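Local atomic coordinates of enterochelin esterase (Salmonella enterica subsp. enterica serovar Typhimurium, PDB entry 3MGA), a protein that probably hydrolyses the ester bonds of ferric enterobactin, a catecholate siderophore, so that the iron it carries can be released inside the cell. Residues G342-L347 with W400-D405; S294-G299 with G307-Q312. All blocks are in the same frame, centred on the assembly; numbering follows the deposited sequence.

Contact 1 (G342-L347 with W400-D405)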
ATOM      1  N   GLY A 342     -15.199 -19.125 -10.528  1.00169.00           N
ATOM      2  CA  GLY A 342     -14.339 -20.036  -9.784  1.00171.80           C
ATOM      3  C   GLY A 342     -13.233 -19.293  -9.052  1.00162.04           C
ATOM      4  O   GLY A 342     -12.450 -19.901  -8.324  1.00162.07           O
ATOM      5  N   LEU A 343     -13.177 -17.975  -9.238  1.00 48.69           N
ATOM      6  CA  LEU A 343     -12.166 -17.149  -8.602  1.00 47.54           C
ATOM      7  C   LEU A 343     -12.538 -16.798  -7.177  1.00 45.71           C
ATOM      8  O   LEU A 343     -13.713 -16.660  -6.853  1.00 47.64           O
ATOM      9  CB  LEU A 343     -11.970 -15.828  -9.358  1.00 47.65           C
ATOM     10  CG  LEU A 343     -11.490 -15.831 -10.810  1.00 50.83           C
ATOM     11  CD1 LEU A 343     -11.383 -14.385 -11.312  1.00 48.15           C
ATOM     12  CD2 LEU A 343     -10.162 -16.542 -10.937  1.00 49.88           C
ATOM     13  N   ARG A 344     -11.526 -16.671  -6.327  1.00 44.54           N
ATOM     14  CA  ARG A 344     -11.735 -16.245  -4.953  1.00 43.33           C
ATOM     15  C   ARG A 344     -11.097 -14.855  -4.998  1.00 41.86           C
ATOM     16  O   ARG A 344      -9.951 -14.717  -5.408  1.00 41.01           O
ATOM     17  CB  ARG A 344     -11.053 -17.163  -3.936  1.00 42.53           C
ATOM     18  CG  ARG A 344     -10.924 -18.624  -4.387  1.00 44.78           C
ATOM     19  CD  ARG A 344     -10.905 -19.669  -3.249  1.00 46.02           C
ATOM     20  NE  ARG A 344     -10.646 -19.138  -1.901  1.00 45.21           N
ATOM     21  CZ  ARG A 344     -11.577 -19.071  -0.937  1.00 44.66           C
ATOM     22  NH1 ARG A 344     -12.812 -19.545  -1.146  1.00 46.79           N
ATOM     23  NH2 ARG A 344     -11.278 -18.573   0.254  1.00 39.48           N
ATOM     24  N   ILE A 345     -11.839 -13.821  -4.627  1.00 42.08           N
ATOM     25  CA  ILE A 345     -11.314 -12.466  -4.729  1.00 42.47           C
ATOM     26  C   ILE A 345     -11.413 -11.666  -3.443  1.00 41.50           C
ATOM     27  O   ILE A 345     -12.475 -11.602  -2.826  1.00 42.09           O
ATOM     28  CB  ILE A 345     -12.063 -11.676  -5.838  1.00 43.80           C
ATOM     29  CG1 ILE A 345     -12.073 -12.459  -7.155  1.00 46.35           C
ATOM     30  CG2 ILE A 345     -11.444 -10.333  -6.041  1.00 42.18           C
ATOM     31  CD1 ILE A 345     -12.805 -11.758  -8.270  1.00 46.75           C
ATOM     32  N   VAL A 346     -10.281 -11.105  -3.026  1.00 39.82           N
ATOM     33  CA  VAL A 346     -10.221 -10.233  -1.873  1.00 39.27           C
ATOM     34  C   VAL A 346     -10.114  -8.847  -2.501  1.00 39.36           C
ATOM     35  O   VAL A 346      -9.201  -8.572  -3.283  1.00 37.29           O
ATOM     36  CB  VAL A 346      -9.011 -10.503  -0.973  1.00 39.26           C
ATOM     37  CG1 VAL A 346      -8.866  -9.383   0.071  1.00 40.45           C
ATOM     38  CG2 VAL A 346      -9.132 -11.865  -0.303  1.00 39.52           C
ATOM     39  N   LEU A 347     -11.071  -7.990  -2.190  1.00 39.58           N
ATOM     40  CA  LEU A 347     -11.104  -6.672  -2.770  1.00 40.83           C
ATOM     41  C   LEU A 347     -11.059  -5.687  -1.612  1.00 40.13           C
ATOM     42  O   LEU A 347     -12.012  -5.554  -0.849  1.00 40.33           O
ATOM     43  CB  LEU A 347     -12.370  -6.547  -3.622  1.00 42.39           C
ATOM     44  CG  LEU A 347     -12.449  -5.475  -4.701  1.00 44.85           C
ATOM     45  CD1 LEU A 347     -11.284  -5.599  -5.671  1.00 45.23           C
ATOM     46  CD2 LEU A 347     -13.778  -5.595  -5.435  1.00 44.79           C
ATOM     47  N   TRP A 400      -6.460 -18.349   1.117  1.00 37.26           N
ATOM     48  CA  TRP A 400      -6.059 -19.731   1.392  1.00 37.15           C
ATOM     49  C   TRP A 400      -6.780 -20.345   2.574  1.00 38.83           C
ATOM     50  O   TRP A 400      -6.381 -21.394   3.062  1.00 39.32           O
ATOM     51  CB  TRP A 400      -4.547 -19.850   1.631  1.00 35.82           C
ATOM     52  CG  TRP A 400      -3.702 -19.678   0.439  1.00 32.86           C
ATOM     53  CD1 TRP A 400      -3.936 -20.172  -0.809  1.00 34.13           C
ATOM     54  CD2 TRP A 400      -2.398 -19.104   0.402  1.00 34.31           C
ATOM     55  NE1 TRP A 400      -2.893 -19.871  -1.644  1.00 33.04           N
ATOM     56  CE2 TRP A 400      -1.927 -19.225  -0.919  1.00 34.95           C
ATOM     57  CE3 TRP A 400      -1.586 -18.479   1.356  1.00 34.14           C
ATOM     58  CZ2 TRP A 400      -0.685 -18.745  -1.311  1.00 35.74           C
ATOM     59  CZ3 TRP A 400      -0.363 -18.001   0.969  1.00 34.48           C
ATOM     60  CH2 TRP A 400       0.083 -18.140  -0.355  1.00 36.96           C
ATOM     61  N   GLN A 401      -7.861 -19.714   3.019  1.00 41.23           N
ATOM     62  CA  GLN A 401      -8.620 -20.222   4.165  1.00 43.53           C
ATOM     63  C   GLN A 401      -8.967 -21.718   4.067  1.00 45.48           C
ATOM     64  O   GLN A 401      -8.859 -22.420   5.056  1.00 46.35           O
ATOM     65  CB  GLN A 401      -9.890 -19.406   4.377  1.00 43.52           C
ATOM     66  CG  GLN A 401     -10.554 -19.648   5.720  1.00 48.43           C
ATOM     67  CD  GLN A 401     -11.776 -18.765   5.922  1.00 55.18           C
ATOM     68  OE1 GLN A 401     -11.813 -17.936   6.837  1.00 60.99           O
ATOM     69  NE2 GLN A 401     -12.753 -18.893   5.032  1.00 57.18           N
ATOM     70  N   PRO A 402      -9.393 -22.201   2.881  1.00 48.30           N
ATOM     71  CA  PRO A 402      -9.732 -23.635   2.775  1.00 51.97           C
ATOM     72  C   PRO A 402      -8.578 -24.582   3.123  1.00 53.53           C
ATOM     73  O   PRO A 402      -8.788 -25.546   3.855  1.00 55.75           O
ATOM     74  CB  PRO A 402     -10.144 -23.799   1.305  1.00 52.47           C
ATOM     75  CG  PRO A 402     -10.620 -22.443   0.894  1.00 51.77           C
ATOM     76  CD  PRO A 402      -9.764 -21.458   1.658  1.00 47.76           C
ATOM     77  N   LEU A 403      -7.382 -24.312   2.601  1.00 53.60           N
ATOM     78  CA  LEU A 403      -6.209 -25.139   2.893  1.00 55.32           C
ATOM     79  C   LEU A 403      -5.804 -25.004   4.349  1.00 54.75           C
ATOM     80  O   LEU A 403      -5.554 -25.994   5.022  1.00 56.12           O
ATOM     81  CB  LEU A 403      -4.992 -24.726   2.056  1.00 55.31           C
ATOM     82  CG  LEU A 403      -4.969 -24.857   0.539  1.00 58.84           C
ATOM     83  CD1 LEU A 403      -5.986 -23.937  -0.118  1.00 61.95           C
ATOM     84  CD2 LEU A 403      -3.568 -24.526   0.060  1.00 60.22           C
ATOM     85  N   ILE A 404      -5.726 -23.761   4.817  1.00 52.84           N
ATOM     86  CA  ILE A 404      -5.317 -23.466   6.192  1.00 53.26           C
ATOM     87  C   ILE A 404      -6.148 -24.214   7.231  1.00 55.23           C
ATOM     88  O   ILE A 404      -5.626 -24.599   8.277  1.00 56.82           O
ATOM     89  CB  ILE A 404      -5.374 -21.952   6.497  1.00 51.36           C
ATOM     90  CG1 ILE A 404      -4.406 -21.181   5.593  1.00 49.57           C
ATOM     91  CG2 ILE A 404      -5.000 -21.694   7.949  1.00 51.35           C
ATOM     92  CD1 ILE A 404      -4.517 -19.692   5.710  1.00 47.22           C
ATOM     93  N   ASP A 405      -7.429 -24.426   6.943  1.00 56.20           N
ATOM     94  CA  ASP A 405      -8.310 -25.139   7.872  1.00 58.99           C
ATOM     95  C   ASP A 405      -7.860 -26.592   8.116  1.00 61.33           C
ATOM     96  O   ASP A 405      -8.211 -27.173   9.138  1.00 63.43           O
ATOM     97  CB  ASP A 405      -9.773 -25.101   7.397  1.00 59.72           C
ATOM     98  CG  ASP A 405     -10.395 -23.701   7.470  1.00 60.24           C
ATOM     99  OD1 ASP A 405      -9.747 -22.757   7.977  1.00 60.91           O
ATOM    100  OD2 ASP A 405     -11.553 -23.545   7.018  1.00 62.75           O
TER

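Contact 2 (S294-G299 with G307-Q312)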
ATOM      1  N   SER A 294      -4.078  -5.040 -12.076  1.00 37.62           N
ATOM      2  CA  SER A 294      -3.402  -6.053 -12.863  1.00 38.71           C
ATOM      3  C   SER A 294      -3.685  -7.460 -12.327  1.00 38.02           C
ATOM      4  O   SER A 294      -3.855  -8.385 -13.110  1.00 40.10           O
ATOM      5  CB  SER A 294      -1.891  -5.788 -12.898  1.00 38.31           C
ATOM      6  OG  SER A 294      -1.285  -6.464 -13.987  1.00 38.36           O
ATOM      7  N   ALA A 295      -3.748  -7.620 -11.004  1.00 36.96           N
ATOM      8  CA  ALA A 295      -4.011  -8.951 -10.415  1.00 36.91           C
ATOM      9  C   ALA A 295      -5.411  -9.460 -10.763  1.00 37.72           C
ATOM     10  O   ALA A 295      -5.579 -10.625 -11.071  1.00 38.59           O
ATOM     11  CB  ALA A 295      -3.800  -8.942  -8.894  1.00 35.02           C
ATOM     12  N   LEU A 296      -6.415  -8.586 -10.707  1.00 38.79           N
ATOM     13  CA  LEU A 296      -7.775  -8.981 -11.053  1.00 39.95           C
ATOM     14  C   LEU A 296      -7.804  -9.300 -12.547  1.00 42.20           C
ATOM     15  O   LEU A 296      -8.352 -10.319 -12.970  1.00 44.35           O
ATOM     16  CB  LEU A 296      -8.783  -7.881 -10.717  1.00 39.64           C
ATOM     17  CG  LEU A 296     -10.244  -8.208 -11.050  1.00 41.50           C
ATOM     18  CD1 LEU A 296     -10.731  -9.453 -10.291  1.00 38.56           C
ATOM     19  CD2 LEU A 296     -11.135  -7.016 -10.764  1.00 38.36           C
ATOM     20  N   TYR A 297      -7.207  -8.417 -13.340  1.00 42.35           N
ATOM     21  CA  TYR A 297      -7.115  -8.602 -14.781  1.00 43.54           C
ATOM     22  C   TYR A 297      -6.544  -9.984 -15.093  1.00 44.10           C
ATOM     23  O   TYR A 297      -7.030 -10.672 -15.990  1.00 45.20           O
ATOM     24  CB  TYR A 297      -6.250  -7.493 -15.379  1.00 42.94           C
ATOM     25  CG  TYR A 297      -5.922  -7.631 -16.848  1.00 44.00           C
ATOM     26  CD1 TYR A 297      -4.750  -8.261 -17.257  1.00 43.72           C
ATOM     27  CD2 TYR A 297      -6.749  -7.101 -17.820  1.00 47.53           C
ATOM     28  CE1 TYR A 297      -4.422  -8.375 -18.584  1.00 45.74           C
ATOM     29  CE2 TYR A 297      -6.427  -7.215 -19.172  1.00 50.24           C
ATOM     30  CZ  TYR A 297      -5.260  -7.856 -19.540  1.00 49.42           C
ATOM     31  OH  TYR A 297      -4.921  -7.980 -20.867  1.00 55.11           O
ATOM     32  N   ALA A 298      -5.523 -10.386 -14.338  1.00 42.80           N
ATOM     33  CA  ALA A 298      -4.892 -11.699 -14.518  1.00 44.00           C
ATOM     34  C   ALA A 298      -5.881 -12.820 -14.207  1.00 45.21           C
ATOM     35  O   ALA A 298      -6.042 -13.742 -14.989  1.00 47.47           O
ATOM     36  CB  ALA A 298      -3.659 -11.829 -13.629  1.00 41.37           C
ATOM     37  N   GLY A 299      -6.532 -12.732 -13.051  1.00 44.66           N
ATOM     38  CA  GLY A 299      -7.516 -13.727 -12.647  1.00 45.43           C
ATOM     39  C   GLY A 299      -8.693 -13.806 -13.602  1.00 46.87           C
ATOM     40  O   GLY A 299      -9.219 -14.896 -13.866  1.00 47.65           O
ATOM     41  N   GLY A 307      -6.332 -18.414  -9.845  1.00 50.21           N
ATOM     42  CA  GLY A 307      -7.673 -18.496  -9.280  1.00 50.72           C
ATOM     43  C   GLY A 307      -7.940 -17.606  -8.087  1.00 49.17           C
ATOM     44  O   GLY A 307      -9.095 -17.401  -7.716  1.00 49.59           O
ATOM     45  N   CYS A 308      -6.882 -17.070  -7.484  1.00 47.53           N
ATOM     46  CA  CYS A 308      -7.023 -16.214  -6.312  1.00 46.20           C
ATOM     47  C   CYS A 308      -6.464 -14.820  -6.583  1.00 44.04           C
ATOM     48  O   CYS A 308      -5.314 -14.666  -6.979  1.00 43.45           O
ATOM     49  CB  CYS A 308      -6.305 -16.849  -5.115  1.00 46.48           C
ATOM     50  SG  CYS A 308      -6.833 -18.560  -4.760  0.96 49.85           S
ATOM     51  N   VAL A 309      -7.294 -13.807  -6.378  1.00 43.55           N
ATOM     52  CA  VAL A 309      -6.890 -12.429  -6.581  1.00 41.83           C
ATOM     53  C   VAL A 309      -6.928 -11.658  -5.261  1.00 41.51           C
ATOM     54  O   VAL A 309      -7.831 -11.847  -4.434  1.00 41.85           O
ATOM     55  CB  VAL A 309      -7.811 -11.719  -7.595  1.00 42.75           C
ATOM     56  CG1 VAL A 309      -7.526 -10.230  -7.628  1.00 40.62           C
ATOM     57  CG2 VAL A 309      -7.659 -12.331  -8.981  1.00 44.24           C
ATOM     58  N   LEU A 310      -5.911 -10.821  -5.064  1.00 39.55           N
ATOM     59  CA  LEU A 310      -5.823  -9.961  -3.906  1.00 38.03           C
ATOM     60  C   LEU A 310      -5.535  -8.546  -4.409  1.00 36.85           C
ATOM     61  O   LEU A 310      -4.391  -8.207  -4.737  1.00 34.93           O
ATOM     62  CB  LEU A 310      -4.753 -10.443  -2.926  1.00 37.62           C
ATOM     63  CG  LEU A 310      -4.471  -9.528  -1.715  1.00 39.21           C
ATOM     64  CD1 LEU A 310      -5.759  -9.039  -1.071  1.00 42.21           C
ATOM     65  CD2 LEU A 310      -3.562 -10.219  -0.678  1.00 37.85           C
ATOM     66  N   SER A 311      -6.591  -7.743  -4.507  1.00 36.23           N
ATOM     67  CA  SER A 311      -6.473  -6.365  -4.943  1.00 36.86           C
ATOM     68  C   SER A 311      -6.643  -5.406  -3.775  1.00 36.87           C
ATOM     69  O   SER A 311      -7.698  -5.377  -3.129  1.00 37.10           O
ATOM     70  CB  SER A 311      -7.500  -6.030  -6.008  1.00 37.92           C
ATOM     71  OG  SER A 311      -7.412  -4.649  -6.348  1.00 37.81           O
ATOM     72  N   GLN A 312      -5.598  -4.628  -3.515  1.00 36.23           N
ATOM     73  CA  GLN A 312      -5.604  -3.640  -2.444  1.00 37.35           C
ATOM     74  C   GLN A 312      -5.556  -2.279  -3.130  1.00 37.90           C
ATOM     75  O   GLN A 312      -4.663  -2.028  -3.940  1.00 37.72           O
ATOM     76  CB  GLN A 312      -4.383  -3.816  -1.533  1.00 37.12           C
ATOM     77  CG  GLN A 312      -4.145  -5.257  -1.088  1.00 36.57           C
ATOM     78  CD  GLN A 312      -3.026  -5.401  -0.075  1.00 34.96           C
ATOM     79  OE1 GLN A 312      -2.014  -6.031  -0.354  1.00 38.23           O
ATOM     80  NE2 GLN A 312      -3.189  -4.784   1.094  1.00 34.97           N
TER

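Contact 1 (G342-L347 with W400-D405)
Arg344 begins its strand well away from the short helix that holds Gln401 and Pro402: the nearest pair of CA atoms, those of Arg344 and Trp400, lie 9.2 Å apart, so backbone never meets backbone and one long side chain spans the gap. That side chain points from the strand toward the helix and carries almost all of the contact, which buries only 107 Å². Its chain is bent at chi3 (-16°), where NE swings back to the same side as CB. Beyond this bend one face of the guanidinium is met by the CG-CD side of the Pro402 ring, which stands steeply to it, with Pro402 CG 3.9 Å above the guanidinium plane, over its centre. The nearest approach is Arg344 NH2 to Pro402 CD, 3.5 Å, a van der Waals contact between a planar cation and aliphatic carbon. Gln401 adds a looser touch, its CB lying 4.4 Å from Arg344 NH2 at an oblique angle. No hydrogen bond joins the two segments. NE and NH2 instead bond to the last turn of the preceding helix: NE to Leu399 O and NH2 to Leu398 O, at the C-terminal end of helix 385-399. Both bonds help to fix the rotation of the guanidinium, and its positive charge probably suits that end of the helix dipole. Trp400 leaves helix 385-399 and at once serves as N-cap of helix 401-404, so Arg344 sits under the break between the two. On its other flanks it touches Cys308 of strand 308-312 and Ser373 and Phe375 of strand 373-379, tying the chain's last helices to the central mixed sheet.

Contact 2 (S294-G299 with G307-Q312)
Val309 stands from its strand against helix 290-301, and its two methyl groups divide the apolar work. CG1, anti to the backbone N (chi1 171°), reaches the helix between Ala295 and Leu296, lying 4.1 Å from Ala295 CB and 4.1 Å from Leu296 CB. Methyl-to-backbone contacts are closer still. Val309 CG1 lies 3.7 Å from Leu296 CA, while Val309 CG2 rests 3.4 Å from Ala295 O and 3.9 Å from Gly299 CA. With no side chain on Gly299, the valine can press directly on the main chain, and the segment axes approach to 7.4 Å. Hydrogen bonds across the interface are absent; Ala295 O, brushed by the methyl, is the acceptor for Gly299 N within the helix. Strand and helix segments run nearly antiparallel, at 159°, with every touching residue buried. This is the return half of a beta-alpha-beta crossover, strand 284-288, helix 290-301 and strand 308-312, at the heart of an alpha/beta-hydrolase fold. The helix begins within a GxSxG sequence centred on Ser289, consistent with the nucleophile elbow of such esterases.

How the contacts relate
Both contacts lean on neighbouring parallel strands of one sheet, 308-312 and 344-350, yet they work on opposite faces of it. Contact 2 is buried, and the side chains that touch are apolar, a valine fitted against alanine, leucine and a bare glycine; contact 1 lies at the surface, where a long charged side chain bridges a wide gap and lies against a proline ring. The strands themselves are joined by probable hydrogen bonds, Arg344 N to Gly307 O at 2.9 Å among them. Alternation along each strand does the sorting: Val309 turns to helix 290-301, whereas Cys308, Leu310 and Arg344 turn to helix 385-399. Together they illustrate a sheet sandwiched between helical layers.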